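Local coordinates for T-cell surface glycoprotein CD1A1 antigen (Gallus gallus, PDB 3JVG) that probably presents lipid antigens to T cells, as other CD1 molecules do, through an MHC class I-like antigen-binding domain above an immunoglobulin domain, at residues 125-130 / 143-148; 232-237 / 242-247. All blocks are in the same frame, centred on the assembly; numbering follows the deposited sequence.

Contact 1: 125-130 / 143-148; sequences AGTWDQ and LMANAS. With NAG (2-acetamido-2-deoxy-beta-D-glucopyranose), chain H.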
# COMPACT_ATOMS: atom_id res chain seq x y z
N ALA A 125 7.37 19.43 21.64
CA ALA A 125 8.60 19.52 22.39
C ALA A 125 9.78 19.61 21.44
O ALA A 125 10.88 19.92 21.84
CB ALA A 125 8.75 18.32 23.30
N GLY A 126 9.56 19.33 20.16
CA GLY A 126 10.66 19.30 19.24
C GLY A 126 11.72 18.32 19.72
O GLY A 126 12.90 18.65 19.76
N THR A 127 11.31 17.13 20.14
CA THR A 127 12.29 16.11 20.41
C THR A 127 11.81 14.71 19.93
O THR A 127 10.76 14.62 19.30
CB THR A 127 12.64 16.07 21.89
OG1 THR A 127 13.88 15.34 22.09
CG2 THR A 127 11.45 15.49 22.68
N TRP A 128 12.58 13.67 20.28
CA TRP A 128 12.33 12.28 19.93
C TRP A 128 11.86 11.38 21.06
O TRP A 128 12.44 11.39 22.14
CB TRP A 128 13.56 11.70 19.25
CG TRP A 128 13.91 12.47 17.97
CD1 TRP A 128 14.70 13.61 17.88
CD2 TRP A 128 13.47 12.17 16.64
NE1 TRP A 128 14.79 14.01 16.57
CE2 TRP A 128 14.03 13.17 15.78
CE3 TRP A 128 12.65 11.16 16.08
CZ2 TRP A 128 13.83 13.18 14.40
CZ3 TRP A 128 12.43 11.17 14.70
CH2 TRP A 128 13.02 12.19 13.88
N ASP A 129 10.80 10.61 20.79
CA ASP A 129 10.37 9.50 21.67
C ASP A 129 11.00 8.16 21.25
O ASP A 129 10.90 7.74 20.08
CB ASP A 129 8.83 9.35 21.72
CG ASP A 129 8.09 10.69 21.99
OD1 ASP A 129 8.68 11.63 22.58
OD2 ASP A 129 6.89 10.81 21.59
N GLN A 130 11.63 7.51 22.24
CA GLN A 130 12.15 6.17 22.12
C GLN A 130 10.94 5.23 22.05
O GLN A 130 10.09 5.24 22.97
CB GLN A 130 13.04 5.86 23.33
CG GLN A 130 13.67 4.46 23.36
CD GLN A 130 14.44 4.14 24.69
OE1 GLN A 130 14.91 5.01 25.40
NE2 GLN A 130 14.58 2.87 24.98
N LEU A 143 20.98 10.36 20.68
CA LEU A 143 21.75 10.93 19.58
C LEU A 143 20.94 12.03 18.90
O LEU A 143 21.42 13.14 18.71
CB LEU A 143 22.13 9.82 18.59
CG LEU A 143 22.76 10.22 17.25
CD1 LEU A 143 24.19 10.87 17.36
CD2 LEU A 143 22.81 9.00 16.34
N MET A 144 19.71 11.69 18.53
CA MET A 144 18.78 12.60 17.89
C MET A 144 18.29 13.72 18.83
O MET A 144 18.00 14.84 18.36
CB MET A 144 17.60 11.80 17.30
CG MET A 144 17.98 10.82 16.21
SD MET A 144 18.73 11.70 14.79
CE MET A 144 20.46 11.55 15.17
N ALA A 145 18.20 13.44 20.13
CA ALA A 145 17.90 14.49 21.14
C ALA A 145 18.95 15.59 21.14
O ALA A 145 18.70 16.73 21.56
CB ALA A 145 17.83 13.90 22.54
N ASN A 146 20.16 15.20 20.75
CA ASN A 146 21.29 16.09 20.75
C ASN A 146 21.28 17.04 19.54
O ASN A 146 21.94 18.08 19.55
CB ASN A 146 22.58 15.27 20.83
CG ASN A 146 23.11 15.12 22.26
OD1 ASN A 146 22.43 15.44 23.23
ND2 ASN A 146 24.35 14.63 22.39
N ALA A 147 20.53 16.70 18.49
CA ALA A 147 20.50 17.55 17.31
C ALA A 147 19.39 18.63 17.45
O ALA A 147 18.32 18.52 16.81
CB ALA A 147 20.33 16.70 16.04
N SER A 148 19.63 19.64 18.30
CA SER A 148 18.61 20.66 18.65
C SER A 148 18.15 21.46 17.44
O SER A 148 16.95 21.69 17.24
CB SER A 148 19.10 21.66 19.72
OG SER A 148 20.38 21.36 20.20
C1 NAG H . 25.06 14.42 23.61
C2 NAG H . 25.84 13.09 23.57
C3 NAG H . 26.82 12.89 24.74
C4 NAG H . 27.64 14.16 25.01
C5 NAG H . 26.63 15.30 25.17
C6 NAG H . 27.22 16.62 25.66
C7 NAG H . 25.10 11.12 22.52
C8 NAG H . 24.23 9.89 22.47
N2 NAG H . 24.98 11.94 23.55
O3 NAG H . 27.60 11.73 24.48
O4 NAG H . 28.51 14.02 26.12
O5 NAG H . 25.97 15.47 23.93
O6 NAG H . 27.43 17.55 24.62
O7 NAG H . 25.88 11.36 21.61
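The carbonyl oxygen M144 O, 3.6 Å from W128 CD1, is gripped by two donors: A147 N of the turn that follows, 3.1 Å away from M144 O, and the side-chain ND2 of N151. The same N151 amide takes the indole N-H of W128 on its OD1, so a single amide bridges the tryptophan and the M144 backbone, satisfies the buried NE1 and fixes how the ring is turned.

No hydrogen bond runs directly between 125-130 and 143-148; M144 instead sets its CB over one face of the indole, toward the rim, its side chain crossing the ring at a slant. M144 CB is 3.7 Å from the centroid of the five-membered ring and only 20° off the ring normal, a CH-pi contact in which W128 CD1 comes within 3.5 Å of M144 CB. M144 CG stands anti to the carbonyl carbon (chi1 -63°), and bends at the next two torsions lead the methionine end away from the strand. M144 SD still hangs above the indole, 5.2 Å from the five-membered-ring centroid, a distant Met-aromatic contact. F109 and F121 meet the same tryptophan edge-to-face. Beyond the ring, T127 OG1 brushes A145 CB at 4.2 Å, a loose contact.

On the chain just past this packing, N146 carries an N-linked sugar, with N146 ND2 bonded to NAG C1, and the acetamide methyl NAG C8 comes 3.7 Å from L143 N. Before W128, G126 and T127 both face N122 in a G1 beta bulge, G126 having positive phi. M144 also touches L78 of helix 58-82. A helix laid over the outermost strand of an antiparallel platform, here through M144 on W128, is the architecture of the MHC class I-like antigen-binding domain.

Contact 2: 232-237 / 242-247; sequences TVLPNA and QLRSTL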
# COMPACT_ATOMS: atom_id res chain seq x y z
N THR A 232 -10.51 -8.74 2.63
CA THR A 232 -9.73 -7.53 2.69
C THR A 232 -9.75 -6.88 1.28
O THR A 232 -9.94 -7.58 0.29
CB THR A 232 -8.30 -7.83 3.22
OG1 THR A 232 -7.58 -8.60 2.25
CG2 THR A 232 -8.39 -8.64 4.51
N VAL A 233 -9.61 -5.56 1.22
CA VAL A 233 -9.63 -4.84 -0.05
C VAL A 233 -8.31 -5.06 -0.80
O VAL A 233 -7.24 -4.98 -0.19
CB VAL A 233 -9.81 -3.32 0.21
CG1 VAL A 233 -9.71 -2.49 -1.07
CG2 VAL A 233 -11.16 -3.09 0.95
N LEU A 234 -8.39 -5.32 -2.10
CA LEU A 234 -7.21 -5.68 -2.87
C LEU A 234 -7.02 -4.65 -3.98
O LEU A 234 -8.00 -4.15 -4.53
CB LEU A 234 -7.36 -7.11 -3.48
CG LEU A 234 -7.47 -8.35 -2.60
CD1 LEU A 234 -7.93 -9.59 -3.38
CD2 LEU A 234 -6.07 -8.62 -1.98
N PRO A 235 -5.77 -4.31 -4.29
CA PRO A 235 -5.63 -3.28 -5.32
C PRO A 235 -5.70 -3.80 -6.75
O PRO A 235 -5.19 -4.83 -7.04
CB PRO A 235 -4.22 -2.73 -5.07
CG PRO A 235 -3.43 -3.98 -4.44
CD PRO A 235 -4.49 -4.68 -3.63
N ASN A 236 -6.26 -3.02 -7.65
CA ASN A 236 -6.00 -3.25 -9.08
C ASN A 236 -4.91 -2.32 -9.58
O ASN A 236 -4.60 -1.28 -8.96
CB ASN A 236 -7.27 -3.04 -9.92
CG ASN A 236 -8.35 -4.01 -9.54
OD1 ASN A 236 -8.09 -5.20 -9.40
ND2 ASN A 236 -9.58 -3.50 -9.33
N ALA A 237 -4.37 -2.66 -10.74
CA ALA A 237 -3.28 -1.89 -11.29
C ALA A 237 -3.70 -0.56 -11.86
O ALA A 237 -2.86 0.32 -11.99
CB ALA A 237 -2.53 -2.69 -12.35
N GLN A 242 -10.77 -3.97 -5.33
CA GLN A 242 -11.58 -5.15 -5.41
C GLN A 242 -11.77 -5.63 -4.03
O GLN A 242 -10.86 -5.51 -3.19
CB GLN A 242 -10.87 -6.30 -6.12
CG GLN A 242 -10.49 -6.08 -7.53
CD GLN A 242 -10.44 -7.40 -8.34
OE1 GLN A 242 -11.09 -8.42 -8.01
NE2 GLN A 242 -9.64 -7.38 -9.39
N LEU A 243 -12.93 -6.25 -3.82
CA LEU A 243 -13.30 -6.81 -2.52
C LEU A 243 -14.07 -8.10 -2.78
O LEU A 243 -14.85 -8.15 -3.73
CB LEU A 243 -14.26 -5.88 -1.74
CG LEU A 243 -13.98 -5.57 -0.27
CD1 LEU A 243 -15.21 -5.13 0.53
CD2 LEU A 243 -13.26 -6.69 0.48
N ARG A 244 -13.91 -9.12 -1.92
CA ARG A 244 -14.83 -10.24 -1.91
C ARG A 244 -15.42 -10.44 -0.51
O ARG A 244 -14.72 -10.31 0.47
CB ARG A 244 -14.17 -11.56 -2.39
CG ARG A 244 -13.45 -11.46 -3.76
CD ARG A 244 -13.23 -12.79 -4.47
NE ARG A 244 -12.18 -13.64 -3.88
CZ ARG A 244 -10.87 -13.45 -4.02
NH1 ARG A 244 -10.41 -12.41 -4.71
NH2 ARG A 244 -10.00 -14.30 -3.43
N SER A 245 -16.70 -10.74 -0.45
CA SER A 245 -17.38 -11.00 0.82
C SER A 245 -18.15 -12.29 0.64
O SER A 245 -18.71 -12.53 -0.44
CB SER A 245 -18.34 -9.82 1.15
OG SER A 245 -19.22 -10.14 2.23
N THR A 246 -18.19 -13.13 1.69
CA THR A 246 -18.86 -14.39 1.60
C THR A 246 -19.80 -14.66 2.77
O THR A 246 -19.61 -14.11 3.88
CB THR A 246 -17.89 -15.60 1.43
OG1 THR A 246 -17.15 -15.83 2.64
CG2 THR A 246 -16.94 -15.41 0.27
N LEU A 247 -20.78 -15.54 2.50
CA LEU A 247 -21.83 -15.92 3.43
C LEU A 247 -22.16 -17.38 3.26
O LEU A 247 -22.61 -17.83 2.20
CB LEU A 247 -23.11 -15.10 3.20
CG LEU A 247 -24.20 -15.36 4.22
CD1 LEU A 247 -23.72 -15.22 5.65
CD2 LEU A 247 -25.41 -14.48 3.95
O HOH W 1 -11.34 -9.71 -0.63
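A beta hairpin of the immunoglobulin C1-set domain, formed by strands 228-235 and 241-249, the D and E strands of the fold, holds this contact close to its turn. L234 and Q242 are an antiparallel hydrogen-bonded pair: L234 N donates to Q242 O at 2.7 Å, nearly straight at 168°, and Q242 N returns to L234 O at 2.9 Å, more bent.

The side chain of the same Q242 adds a third bond, to N236 two residues past L234. Q242 NE2 reaches N236 OD1 at 2.7 Å, on a lone pair in the carbonyl plane, although the two amide planes are twisted 48° apart. With CG anti to the carbonyl carbon (chi1 -62°) and an extended chain beyond, Q242 lays its CG across the N236 amide while NE2 meets the oxygen. N236 ND2 is in turn held by T204 and T240, which pins the amide, and Q242 NE2 also donates to the backbone of the other protein chain.

At T232 and R244 the direct pairing is interrupted locally and a water bridges the gap, accepting from R244 N at 2.9 Å and donating to T232 O at 2.7 Å, where L243 CD2 also packs against T232 O; backbone bonds resume at R244 with G231 and T246 with S229. V233 CG2 meets L243 CG at 3.9 Å, L243 continuing onto V213 of strand 212-217. L234 CD1 touches R244 NH1 at 4.0 Å, the two side chains crossing at a slant. The R244 guanidinium makes a cation-pi contact with an aromatic residue of the other chain, and L234 also packs against an aromatic side chain of that chain. The D-E hairpin of a C1-set domain, facing a second chain that is probably beta2-microglobulin, is as in MHC class I-like heterodimers.

How the contacts relate
From the N terminus the chain lays down half of the platform, places helix 58-82 over it, adds the remaining strands, and at the last of them reaches contact 1, where 125-130 and 143-148 close a loop that is mostly helix 135-145. Helix 148-172 follows, and the chain passes into the immunoglobulin domain, where contact 2 closes the much shorter turn between strands 228-235 and 241-249. The two are in series, neither nested nor crossed. The centres of contact 1 and contact 2 are 42 Å apart, on opposite sides of the chain's centre. Contact 1 ties the platform's edge strand to a helix above it; contact 2 joins neighbouring strands of one immunoglobulin sheet, beside the other protein chain.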